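Local coordinates for protein endo alpha-1,4 polygalactosaminidase (Neosartorya fumigata, PDB 6OJ1) that cleaves internal alpha-1,4 linkages of galactosamine-containing polysaccharide as a family GH114 glycoside hydrolase, and so disrupts microbial biofilms, at residues P36-K41 and S258-T263; V204-A209 and F228-P233; A32-A37 and M200-N205; D61-I66 and I83-A88. All blocks are in the same frame, centred on the assembly; numbering follows the deposited sequence.

In the fold
All four contacts reach the same barrel sheet. Along the chain, the lead-in before strand 42-45 supplies the first segments of interactions 3 and 1, which share Pro36 and Ala37. Interaction 4 then pairs strands 59-63 and 81-87, and interaction 2 pairs strands 202-206 and 227-231. Interactions 2 and 3 share Val204 and Asn205, with centres about 16 Å apart. Interactions 1 and 2 have centres about 12 Å apart and touch through neighbouring strands 227-231 and 261-266. Ile83 of interaction 4 packs on Trp34, Trp202 and Phe228, tying it to interactions 3 and 2. The lead-in thereby links early and late strands, while the two strand pairs build the barrel wall itself.

Interaction 1 of 4, residues P36-K41 and S258-T263; sequences PAVGTK and SANFST. With NAG (2-acetamido-2-deoxy-beta-D-glucopyranose), chain F.
Ser262 and Thr40 carry the polar part of this contact, while Val38 lays a methyl against the backbone carbonyl and CB of Asn260. The CB of Ser262 faces the 36-41 loop, and with OG anti to its own carbonyl carbon (chi1 -62°) the hydroxyl comes up to Thr40, where Ser262 OG donates to Thr40 O at 2.7 Å. The hydroxyl oxygen lies above the plane of the Thr40 carbonyl, 46° out of it, and not on a lone pair. Ser262 OG also lies 3.2 Å from Gly39 C, against the peptide that joins Gly39 to Thr40. Val38 and Asn260 run obliquely past one another: Val38 CG1 rests 3.4 Å from Asn260 O and 3.8 Å from Asn260 CB. Beyond that CB the amide continues into an N-linked sugar, Asn260 ND2 being joined to C1 of the NAG at 1.4 Å, and Ser262 is the hydroxyl residue of this Asn-Phe-Ser sequon. The loop owes its shape to a type II turn from Ala37 to Thr40, with Gly39 at a positive phi of 86°. Thr40 secures it twice, its N and OG1 reaching Ala37 O from the same face, the OG1 bond measuring 2.8 Å. Pro221 of helix 219-222 touches both Val38 and Asn260. A single water takes the Gly39 N-H, at 2.9 Å from Gly39 N, and donates to Asn260 O (2.6 Å) and to Ser262 OG. The chemistry implies a small, partly hydrated joint in which one serine hydroxyl accepts from the water and donates to Thr40 O, holding the turn beside strand 261-266 of the barrel.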
# COMPACT_ATOMS: atom_id res chain seq x y z
N PRO A 36 3.93 -9.55 10.38
CA PRO A 36 2.56 -10.03 10.64
C PRO A 36 2.32 -11.41 10.04
O PRO A 36 2.95 -11.81 9.06
CB PRO A 36 1.68 -8.97 9.96
CG PRO A 36 2.59 -8.37 8.88
CD PRO A 36 3.96 -8.36 9.52
N ALA A 37 1.40 -12.15 10.66
CA ALA A 37 1.16 -13.52 10.24
C ALA A 37 0.28 -13.56 8.99
O ALA A 37 -0.52 -12.65 8.75
CB ALA A 37 0.51 -14.33 11.36
N VAL A 38 0.45 -14.61 8.20
CA VAL A 38 -0.48 -14.90 7.11
C VAL A 38 -1.89 -14.94 7.67
O VAL A 38 -2.13 -15.51 8.74
CB VAL A 38 -0.11 -16.22 6.43
CG1 VAL A 38 -1.20 -16.64 5.44
CG2 VAL A 38 1.24 -16.11 5.71
N GLY A 39 -2.83 -14.33 6.96
CA GLY A 39 -4.22 -14.36 7.36
C GLY A 39 -4.65 -13.29 8.34
O GLY A 39 -5.83 -13.26 8.73
N THR A 40 -3.74 -12.41 8.76
CA THR A 40 -4.11 -11.39 9.74
C THR A 40 -5.19 -10.48 9.17
O THR A 40 -5.05 -9.96 8.06
CB THR A 40 -2.89 -10.57 10.17
OG1 THR A 40 -1.93 -11.43 10.81
CG2 THR A 40 -3.31 -9.49 11.14
N LYS A 41 -6.26 -10.30 9.94
CA LYS A 41 -7.36 -9.44 9.51
C LYS A 41 -6.93 -7.98 9.53
O LYS A 41 -6.26 -7.52 10.47
CB LYS A 41 -8.57 -9.64 10.42
CG LYS A 41 -9.82 -8.90 9.98
CD LYS A 41 -10.98 -9.26 10.93
CE LYS A 41 -12.23 -8.45 10.64
NZ LYS A 41 -13.32 -8.82 11.61
N SER A 258 -7.30 -18.65 -1.42
CA SER A 258 -7.83 -17.44 -0.79
C SER A 258 -7.86 -17.54 0.72
O SER A 258 -7.87 -16.50 1.39
CB SER A 258 -9.25 -17.15 -1.30
OG SER A 258 -10.09 -18.29 -1.16
N ALA A 259 -7.88 -18.75 1.28
CA ALA A 259 -7.85 -18.89 2.73
C ALA A 259 -6.59 -18.28 3.35
O ALA A 259 -6.56 -18.02 4.56
CB ALA A 259 -7.97 -20.37 3.13
N ASN A 260 -5.55 -18.03 2.54
CA ASN A 260 -4.34 -17.40 3.03
C ASN A 260 -4.27 -15.91 2.73
O ASN A 260 -3.37 -15.24 3.23
CB ASN A 260 -3.10 -18.12 2.46
CG ASN A 260 -2.78 -19.42 3.21
OD1 ASN A 260 -3.30 -19.66 4.30
ND2 ASN A 260 -1.92 -20.24 2.64
N PHE A 261 -5.21 -15.37 1.95
CA PHE A 261 -5.25 -13.93 1.67
C PHE A 261 -6.09 -13.23 2.73
O PHE A 261 -7.11 -13.75 3.18
CB PHE A 261 -5.84 -13.65 0.29
CG PHE A 261 -4.91 -13.95 -0.87
CD1 PHE A 261 -4.23 -15.16 -0.95
CD2 PHE A 261 -4.73 -13.04 -1.90
CE1 PHE A 261 -3.38 -15.44 -2.03
CE2 PHE A 261 -3.89 -13.31 -2.97
CZ PHE A 261 -3.22 -14.50 -3.03
N SER A 262 -5.66 -12.03 3.12
CA SER A 262 -6.41 -11.20 4.06
C SER A 262 -7.28 -10.25 3.25
O SER A 262 -6.86 -9.15 2.90
CB SER A 262 -5.47 -10.45 4.99
OG SER A 262 -4.71 -11.37 5.76
N THR A 263 -8.49 -10.69 2.93
CA THR A 263 -9.32 -9.96 1.99
C THR A 263 -10.18 -8.93 2.71
O THR A 263 -10.75 -9.21 3.77
CB THR A 263 -10.21 -10.92 1.20
OG1 THR A 263 -9.38 -11.83 0.45
CG2 THR A 263 -11.11 -10.15 0.23
C1 NAG F . -1.58 -21.46 3.33
C2 NAG F . -1.89 -22.72 2.48
C3 NAG F . -1.33 -23.99 3.15
C4 NAG F . 0.13 -23.80 3.54
C5 NAG F . 0.25 -22.57 4.42
C6 NAG F . 1.67 -22.30 4.88
C7 NAG F . -3.90 -22.99 1.08
C8 NAG F . -5.39 -23.11 1.08
N2 NAG F . -3.33 -22.85 2.28
O3 NAG F . -1.45 -25.08 2.25
O4 NAG F . 0.61 -24.96 4.22
O5 NAG F . -0.18 -21.43 3.67
O6 NAG F . 2.42 -21.56 3.92
O7 NAG F . -3.24 -23.02 0.05
O HOH W 1 -2.73 -13.03 4.38

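Interaction 2 of 4, residues V204-A209 and F228-P233; sequences VNEQCA and FHIEYP. With K (potassium ion), chain H.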
# COMPACT_ATOMS: atom_id res chain seq x y z
N VAL A 204 0.45 -5.77 -0.58
CA VAL A 204 -0.88 -5.19 -0.68
C VAL A 204 -1.31 -5.37 -2.13
O VAL A 204 -0.63 -4.87 -3.05
CB VAL A 204 -0.92 -3.70 -0.28
CG1 VAL A 204 -2.30 -3.12 -0.60
CG2 VAL A 204 -0.63 -3.53 1.22
N ASN A 205 -2.40 -6.10 -2.35
CA ASN A 205 -2.89 -6.36 -3.70
C ASN A 205 -4.28 -5.79 -3.90
O ASN A 205 -5.15 -5.93 -3.03
CB ASN A 205 -2.95 -7.85 -4.00
CG ASN A 205 -3.63 -8.12 -5.32
OD1 ASN A 205 -4.83 -8.35 -5.36
ND2 ASN A 205 -2.88 -8.00 -6.41
N GLU A 206 -4.49 -5.18 -5.05
CA GLU A 206 -5.83 -4.79 -5.49
C GLU A 206 -6.27 -5.68 -6.65
O GLU A 206 -5.58 -5.77 -7.66
CB GLU A 206 -5.86 -3.33 -5.92
CG GLU A 206 -5.66 -2.36 -4.77
CD GLU A 206 -5.38 -0.97 -5.27
OE1 GLU A 206 -4.39 -0.80 -6.02
OE2 GLU A 206 -6.16 -0.06 -4.92
N GLN A 207 -7.43 -6.32 -6.49
CA GLN A 207 -8.21 -6.87 -7.60
C GLN A 207 -7.56 -8.04 -8.32
O GLN A 207 -7.89 -8.29 -9.48
CB GLN A 207 -8.52 -5.78 -8.63
CG GLN A 207 -9.35 -4.63 -8.06
CD GLN A 207 -9.30 -3.42 -8.95
OE1 GLN A 207 -8.37 -2.62 -8.88
NE2 GLN A 207 -10.30 -3.27 -9.80
N CYS A 208 -6.67 -8.81 -7.68
CA CYS A 208 -6.14 -9.97 -8.39
C CYS A 208 -7.24 -10.96 -8.77
O CYS A 208 -7.12 -11.66 -9.78
CB CYS A 208 -5.06 -10.67 -7.56
SG CYS A 208 -5.63 -11.47 -6.04
N ALA A 209 -8.31 -11.02 -7.98
CA ALA A 209 -9.39 -11.95 -8.29
C ALA A 209 -10.11 -11.53 -9.56
O ALA A 209 -10.49 -12.38 -10.38
CB ALA A 209 -10.37 -12.03 -7.11
N PHE A 228 -2.42 -8.51 1.86
CA PHE A 228 -3.51 -7.62 2.25
C PHE A 228 -4.26 -7.28 0.97
O PHE A 228 -3.80 -6.49 0.15
CB PHE A 228 -2.95 -6.42 3.00
CG PHE A 228 -2.28 -6.82 4.28
CD1 PHE A 228 -3.00 -7.51 5.25
CD2 PHE A 228 -0.94 -6.54 4.52
CE1 PHE A 228 -2.40 -7.92 6.45
CE2 PHE A 228 -0.33 -6.94 5.71
CZ PHE A 228 -1.06 -7.63 6.67
N HIS A 229 -5.42 -7.91 0.80
CA HIS A 229 -6.07 -8.06 -0.50
C HIS A 229 -7.35 -7.25 -0.54
O HIS A 229 -8.23 -7.43 0.31
CB HIS A 229 -6.33 -9.55 -0.76
CG HIS A 229 -7.23 -9.81 -1.92
ND1 HIS A 229 -8.34 -10.63 -1.83
CD2 HIS A 229 -7.19 -9.38 -3.21
CE1 HIS A 229 -8.94 -10.69 -3.00
NE2 HIS A 229 -8.27 -9.93 -3.85
N ILE A 230 -7.47 -6.37 -1.54
CA ILE A 230 -8.64 -5.51 -1.71
C ILE A 230 -9.37 -5.90 -2.99
O ILE A 230 -8.74 -6.09 -4.03
CB ILE A 230 -8.25 -4.02 -1.79
CG1 ILE A 230 -7.29 -3.62 -0.67
CG2 ILE A 230 -9.49 -3.13 -1.76
CD1 ILE A 230 -6.71 -2.22 -0.88
N GLU A 231 -10.71 -5.99 -2.92
CA GLU A 231 -11.54 -6.05 -4.11
C GLU A 231 -12.58 -4.94 -4.05
O GLU A 231 -12.99 -4.53 -2.96
CB GLU A 231 -12.23 -7.41 -4.29
CG GLU A 231 -11.25 -8.60 -4.50
CD GLU A 231 -10.64 -8.65 -5.90
OE1 GLU A 231 -11.29 -8.18 -6.86
OE2 GLU A 231 -9.51 -9.17 -6.04
N TYR A 232 -12.99 -4.47 -5.22
CA TYR A 232 -13.89 -3.32 -5.36
C TYR A 232 -15.11 -3.74 -6.16
O TYR A 232 -15.28 -3.33 -7.32
CB TYR A 232 -13.19 -2.15 -6.05
CG TYR A 232 -11.93 -1.62 -5.39
CD1 TYR A 232 -11.99 -0.94 -4.17
CD2 TYR A 232 -10.69 -1.77 -6.00
CE1 TYR A 232 -10.83 -0.44 -3.58
CE2 TYR A 232 -9.54 -1.27 -5.42
CZ TYR A 232 -9.61 -0.61 -4.21
OH TYR A 232 -8.47 -0.10 -3.62
N PRO A 233 -16.00 -4.53 -5.58
CA PRO A 233 -17.09 -5.12 -6.38
C PRO A 233 -18.13 -4.12 -6.86
O PRO A 233 -18.85 -4.43 -7.82
CB PRO A 233 -17.70 -6.17 -5.43
CG PRO A 233 -17.34 -5.71 -4.08
CD PRO A 233 -16.00 -5.03 -4.19
K K H . -4.71 2.06 -7.38
O HOH W 2 -4.67 2.06 -4.03
O HOH W 3 -7.40 1.89 -6.86
O HOH W 4 -3.73 4.32 -5.66
O HOH W 5 -3.22 1.98 -9.70
O HOH W 6 -2.02 1.80 -6.93
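Glu206 reaches from its strand past Ile230 of the neighbouring parallel strand to Tyr232. Its CB leaves the sheet on the face shared by Val204, Phe228 and Ile230, and CG, anti to the carbonyl carbon (chi1 -68°), runs beside Ile230, with Glu206 CG 4.0 Å from Ile230 CD1 and 3.8 Å from Tyr232 OH. The chain then extends to the carboxylate, which crosses Tyr232 obliquely, its plane 72° from the ring. Tyr232 OH donates to Glu206 OE2 at 2.7 Å, on the anti lone pair, and two waters also donate to OE2. Glu206 OE1 is a rather distant ligand, at 3.2 Å, of a potassium ion, which five waters also surround. Near His229, which lies on the face of Asn205, Glu231 OE2 accepts twice: from His229 NE2 at 2.6 Å on its anti lone pair, and from Ala209 N at 2.9 Å on the syn side, tilted 29° out of the carboxylate plane. Asn205 OD1 accepts from Cys208 N, an Asx motif after the strand. Backbone bonds, such as Gln207 N to Ile230 O at 2.8 Å, set the register. Neighbouring parallel strands releasing polar side chains at their C-terminal ends are typical of the (beta/alpha)-barrel, whose active sites open there.

Interaction 3 of 4, residues A32-A37 and M200-N205; sequences AKWQPA and MQWSVN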
# COMPACT_ATOMS: atom_id res chain seq x y z
N ALA A 32 13.21 -6.77 9.31
CA ALA A 32 12.21 -6.05 10.08
C ALA A 32 11.84 -6.87 11.31
O ALA A 32 11.83 -8.11 11.26
CB ALA A 32 10.97 -5.75 9.23
N LYS A 33 11.56 -6.19 12.41
CA LYS A 33 11.19 -6.91 13.62
C LYS A 33 9.72 -7.34 13.61
O LYS A 33 9.39 -8.40 14.16
CB LYS A 33 11.50 -6.07 14.85
CG LYS A 33 12.99 -5.85 15.07
CD LYS A 33 13.28 -5.43 16.50
N TRP A 34 8.83 -6.56 13.00
CA TRP A 34 7.41 -6.90 12.95
C TRP A 34 7.11 -7.62 11.63
O TRP A 34 7.12 -7.01 10.56
CB TRP A 34 6.53 -5.66 13.09
CG TRP A 34 5.08 -5.97 12.82
CD1 TRP A 34 4.35 -7.02 13.32
CD2 TRP A 34 4.18 -5.24 11.97
NE1 TRP A 34 3.06 -6.98 12.84
CE2 TRP A 34 2.93 -5.90 12.01
CE3 TRP A 34 4.31 -4.09 11.18
CZ2 TRP A 34 1.82 -5.45 11.30
CZ3 TRP A 34 3.20 -3.63 10.48
CH2 TRP A 34 1.98 -4.32 10.53
N GLN A 35 6.83 -8.92 11.73
CA GLN A 35 6.37 -9.72 10.59
C GLN A 35 4.97 -10.22 10.88
O GLN A 35 4.80 -11.25 11.57
CB GLN A 35 7.31 -10.88 10.31
CG GLN A 35 6.81 -11.82 9.21
CD GLN A 35 6.62 -11.11 7.87
OE1 GLN A 35 7.59 -10.79 7.19
NE2 GLN A 35 5.36 -10.88 7.49
N PRO A 36 3.93 -9.55 10.38
CA PRO A 36 2.56 -10.03 10.64
C PRO A 36 2.32 -11.41 10.04
O PRO A 36 2.95 -11.81 9.06
CB PRO A 36 1.68 -8.97 9.96
CG PRO A 36 2.59 -8.37 8.88
CD PRO A 36 3.96 -8.36 9.52
N ALA A 37 1.40 -12.15 10.66
CA ALA A 37 1.16 -13.52 10.24
C ALA A 37 0.28 -13.56 8.99
O ALA A 37 -0.52 -12.65 8.75
CB ALA A 37 0.51 -14.33 11.36
N MET A 200 10.47 -7.61 1.81
CA MET A 200 9.07 -7.27 2.04
C MET A 200 8.52 -8.06 3.22
O MET A 200 8.88 -9.21 3.44
CB MET A 200 8.20 -7.57 0.81
CG MET A 200 8.58 -6.82 -0.47
SD MET A 200 8.43 -5.03 -0.34
CE MET A 200 10.16 -4.59 -0.05
N GLN A 201 7.61 -7.43 3.98
CA GLN A 201 6.88 -8.16 5.02
C GLN A 201 5.47 -8.56 4.59
O GLN A 201 4.84 -9.36 5.29
CB GLN A 201 6.82 -7.33 6.32
CG GLN A 201 8.14 -7.28 7.12
CD GLN A 201 9.28 -6.63 6.36
OE1 GLN A 201 9.27 -5.43 6.11
NE2 GLN A 201 10.28 -7.42 6.01
N TRP A 202 4.98 -8.03 3.47
CA TRP A 202 3.66 -8.40 2.95
C TRP A 202 3.56 -7.92 1.51
O TRP A 202 4.43 -7.20 1.00
CB TRP A 202 2.52 -7.76 3.76
CG TRP A 202 2.63 -6.26 3.82
CD1 TRP A 202 2.26 -5.36 2.85
CD2 TRP A 202 3.14 -5.49 4.91
NE1 TRP A 202 2.52 -4.07 3.28
CE2 TRP A 202 3.07 -4.12 4.54
CE3 TRP A 202 3.67 -5.81 6.17
CZ2 TRP A 202 3.48 -3.09 5.38
CZ3 TRP A 202 4.09 -4.78 7.00
CH2 TRP A 202 3.99 -3.44 6.60
N SER A 203 2.45 -8.29 0.88
CA SER A 203 1.94 -7.69 -0.34
C SER A 203 0.64 -6.96 -0.01
O SER A 203 -0.18 -7.46 0.76
CB SER A 203 1.66 -8.78 -1.39
OG SER A 203 0.82 -8.28 -2.43
N VAL A 204 0.45 -5.77 -0.58
CA VAL A 204 -0.88 -5.19 -0.68
C VAL A 204 -1.31 -5.37 -2.13
O VAL A 204 -0.63 -4.87 -3.05
CB VAL A 204 -0.92 -3.70 -0.28
CG1 VAL A 204 -2.30 -3.12 -0.60
CG2 VAL A 204 -0.63 -3.53 1.22
N ASN A 205 -2.40 -6.10 -2.35
CA ASN A 205 -2.89 -6.36 -3.70
C ASN A 205 -4.28 -5.79 -3.90
O ASN A 205 -5.15 -5.93 -3.03
CB ASN A 205 -2.95 -7.85 -4.00
CG ASN A 205 -3.63 -8.12 -5.32
OD1 ASN A 205 -4.83 -8.35 -5.36
ND2 ASN A 205 -2.88 -8.00 -6.41
O HOH W 7 10.25 -10.34 7.02
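Where the chain leads into the barrel, the loop ahead of strand 42-45 lies across the beginning of strand 202-206, and Gln35 and Trp34 meet Gln201 and Trp202 there. Gln35 does the polar work. Its chain bends at chi2 (60°), which brings the amide back over the Gln201 backbone, and both hydrogens of NE2 are used: one goes to Gln201 O at 2.7 Å and nearly straight (169°), the other to Pro36 O at 3.0 Å. Each acceptor lies in the plane of the Gln35 amide, so the pair fixes its rotation. Gln35 OE1 takes a water at 2.7 Å, and this water in turn accepts from Gln201 NE2 at 3.1 Å. The Gln201 amide, also bent at chi2, sends OE1 away to His178 NE2 and Ile184 N, while the methyl of Ala32 presses on its middle, CB lying 3.4 Å from Gln201 CD. The indoles form the apolar part. Trp34 CZ3 comes within 3.8 Å of Trp202 CZ3; the six-membered rings are inclined by 54° with centroids 5.5 Å apart, an oblique aromatic contact. Pro36 fills the angle beside them, with CG 3.9 Å from Trp202 CE3 and CD above one face of the Trp34 ring, toward its rim. Lys81 forms a cation-pi contact with Trp34, and Phe228 meets Trp202 edge-to-face. Aromatic and proline side chains set on strand starts in this way are consistent with a lead-in segment packing under the N-terminal end of the (beta/alpha)-barrel.

Interaction 4 of 4, residues D61-I66 and I83-A88; sequences DIDLFI and ICYFSA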
# COMPACT_ATOMS: atom_id res chain seq x y z
N ASP A 61 -4.47 0.12 8.01
CA ASP A 61 -3.65 0.82 7.01
C ASP A 61 -4.34 2.17 6.78
O ASP A 61 -5.48 2.22 6.30
CB ASP A 61 -3.55 -0.02 5.73
CG ASP A 61 -2.65 0.59 4.68
OD1 ASP A 61 -2.15 1.72 4.84
OD2 ASP A 61 -2.42 -0.11 3.66
N ILE A 62 -3.67 3.26 7.15
CA ILE A 62 -4.26 4.60 7.11
C ILE A 62 -3.26 5.58 6.52
O ILE A 62 -2.05 5.33 6.47
CB ILE A 62 -4.72 5.07 8.50
CG1 ILE A 62 -3.52 5.16 9.45
CG2 ILE A 62 -5.79 4.12 9.08
CD1 ILE A 62 -3.87 5.62 10.88
N ASP A 63 -3.78 6.73 6.09
CA ASP A 63 -2.94 7.72 5.41
C ASP A 63 -1.90 8.33 6.34
O ASP A 63 -2.21 8.75 7.46
CB ASP A 63 -3.82 8.81 4.80
CG ASP A 63 -3.01 9.78 3.95
OD1 ASP A 63 -2.79 9.49 2.75
OD2 ASP A 63 -2.57 10.81 4.51
N LEU A 64 -0.65 8.39 5.86
CA LEU A 64 0.46 8.93 6.65
C LEU A 64 0.25 10.39 7.03
O LEU A 64 0.57 10.80 8.16
CB LEU A 64 1.76 8.79 5.84
CG LEU A 64 2.98 9.53 6.41
CD1 LEU A 64 3.35 8.97 7.77
CD2 LEU A 64 4.13 9.40 5.41
N PHE A 65 -0.23 11.21 6.10
CA PHE A 65 -0.22 12.65 6.33
C PHE A 65 -1.38 13.11 7.18
O PHE A 65 -1.20 13.93 8.08
CB PHE A 65 -0.26 13.40 5.00
CG PHE A 65 1.06 13.45 4.28
CD1 PHE A 65 2.01 14.41 4.61
CD2 PHE A 65 1.33 12.58 3.24
CE1 PHE A 65 3.21 14.49 3.93
CE2 PHE A 65 2.54 12.64 2.55
CZ PHE A 65 3.49 13.60 2.90
N ILE A 66 -2.59 12.59 6.92
CA ILE A 66 -3.78 13.20 7.51
C ILE A 66 -4.15 12.60 8.86
O ILE A 66 -5.10 13.08 9.49
CB ILE A 66 -4.96 13.12 6.52
CG1 ILE A 66 -5.40 11.69 6.30
CG2 ILE A 66 -4.56 13.75 5.20
CD1 ILE A 66 -6.41 11.55 5.17
N ILE A 83 -0.16 0.47 9.77
CA ILE A 83 0.59 0.65 8.54
C ILE A 83 0.23 2.02 8.00
O ILE A 83 -0.95 2.37 7.94
CB ILE A 83 0.26 -0.44 7.51
CG1 ILE A 83 0.69 -1.82 8.02
CG2 ILE A 83 0.94 -0.17 6.16
CD1 ILE A 83 0.26 -2.98 7.09
N CYS A 84 1.23 2.80 7.61
CA CYS A 84 1.02 4.16 7.15
C CYS A 84 1.21 4.20 5.64
O CYS A 84 2.31 3.94 5.13
CB CYS A 84 1.97 5.12 7.86
SG CYS A 84 1.49 5.25 9.61
N TYR A 85 0.12 4.50 4.94
CA TYR A 85 0.10 4.60 3.49
C TYR A 85 0.70 5.93 3.03
O TYR A 85 0.41 6.99 3.59
CB TYR A 85 -1.36 4.50 3.00
CG TYR A 85 -1.55 4.94 1.57
CD1 TYR A 85 -1.77 6.28 1.25
CD2 TYR A 85 -1.46 4.03 0.53
CE1 TYR A 85 -1.90 6.70 -0.08
CE2 TYR A 85 -1.59 4.43 -0.79
CZ TYR A 85 -1.81 5.77 -1.09
OH TYR A 85 -1.93 6.18 -2.41
N PHE A 86 1.50 5.89 1.96
CA PHE A 86 1.84 7.11 1.25
C PHE A 86 2.19 6.72 -0.18
O PHE A 86 2.43 5.55 -0.47
CB PHE A 86 3.00 7.86 1.92
CG PHE A 86 4.35 7.16 1.79
CD1 PHE A 86 4.75 6.20 2.71
CD2 PHE A 86 5.24 7.52 0.77
CE1 PHE A 86 5.99 5.57 2.59
CE2 PHE A 86 6.47 6.90 0.65
CZ PHE A 86 6.86 5.93 1.57
N SER A 87 2.15 7.70 -1.07
CA SER A 87 2.50 7.43 -2.46
C SER A 87 3.98 7.66 -2.65
O SER A 87 4.47 8.78 -2.48
CB SER A 87 1.71 8.32 -3.42
OG SER A 87 2.05 7.96 -4.76
N ALA A 88 4.71 6.60 -3.02
CA ALA A 88 6.13 6.74 -3.29
C ALA A 88 6.42 7.00 -4.76
O ALA A 88 7.46 7.56 -5.08
CB ALA A 88 6.86 5.49 -2.81
O HOH W 8 0.02 9.63 2.47
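Ile62 and Leu64 bind the strand of Ile83 and Tyr85 through a parallel ladder, the close-packed part of a contact that is buried as a whole. These are the two parallel strands of the barrel's beta-alpha-beta unit 59-63, 69-77, 81-87. Ile62 N donates to Ile83 O at 3.0 Å, Tyr85 N to Ile62 O at 2.8 Å, and Leu64 N to Tyr85 O at 2.9 Å. The short strand segments cross at 47°, a strong twist, yet the register holds. Beyond the end of strand 59-63, Leu64 packs its two methyl branches on different residues: CD1 lies 4.1 Å from Cys84 CB, and CD2 lies 4.0 Å from Phe86 CB, with the Leu64 and Phe86 side chains running the same way. Helix 124-140 covers this apolar side through Ala137 on Leu64, and Cys84 is tied to Cys142 by a disulfide. Among the residues of the other face, Asp61 OD1 sits 3.4 Å from Tyr85 CB, its carboxylate also lying beside Ile83 CG2. Hydration appears at the strand's exit, where one water donates to Asp63 OD1 (2.8 Å) and to Tyr85 O, the carbonyl that takes Leu64 N. Asp63 OD1 also approaches the edge of the Tyr85 ring, in its plane, at 3.7 Å from CD1, the carboxylate being turned 42° from the ring. Tyr85 OH bonds to Asp148. Phe65 N closes an Asx turn and Ile66 N an Asx motif, both on Asp63 OD2, as the chain leaves the strand. One carboxylate thus meets a salt bridge from Arg95, a water and two N-H groups, so its buried charge is probably well compensated.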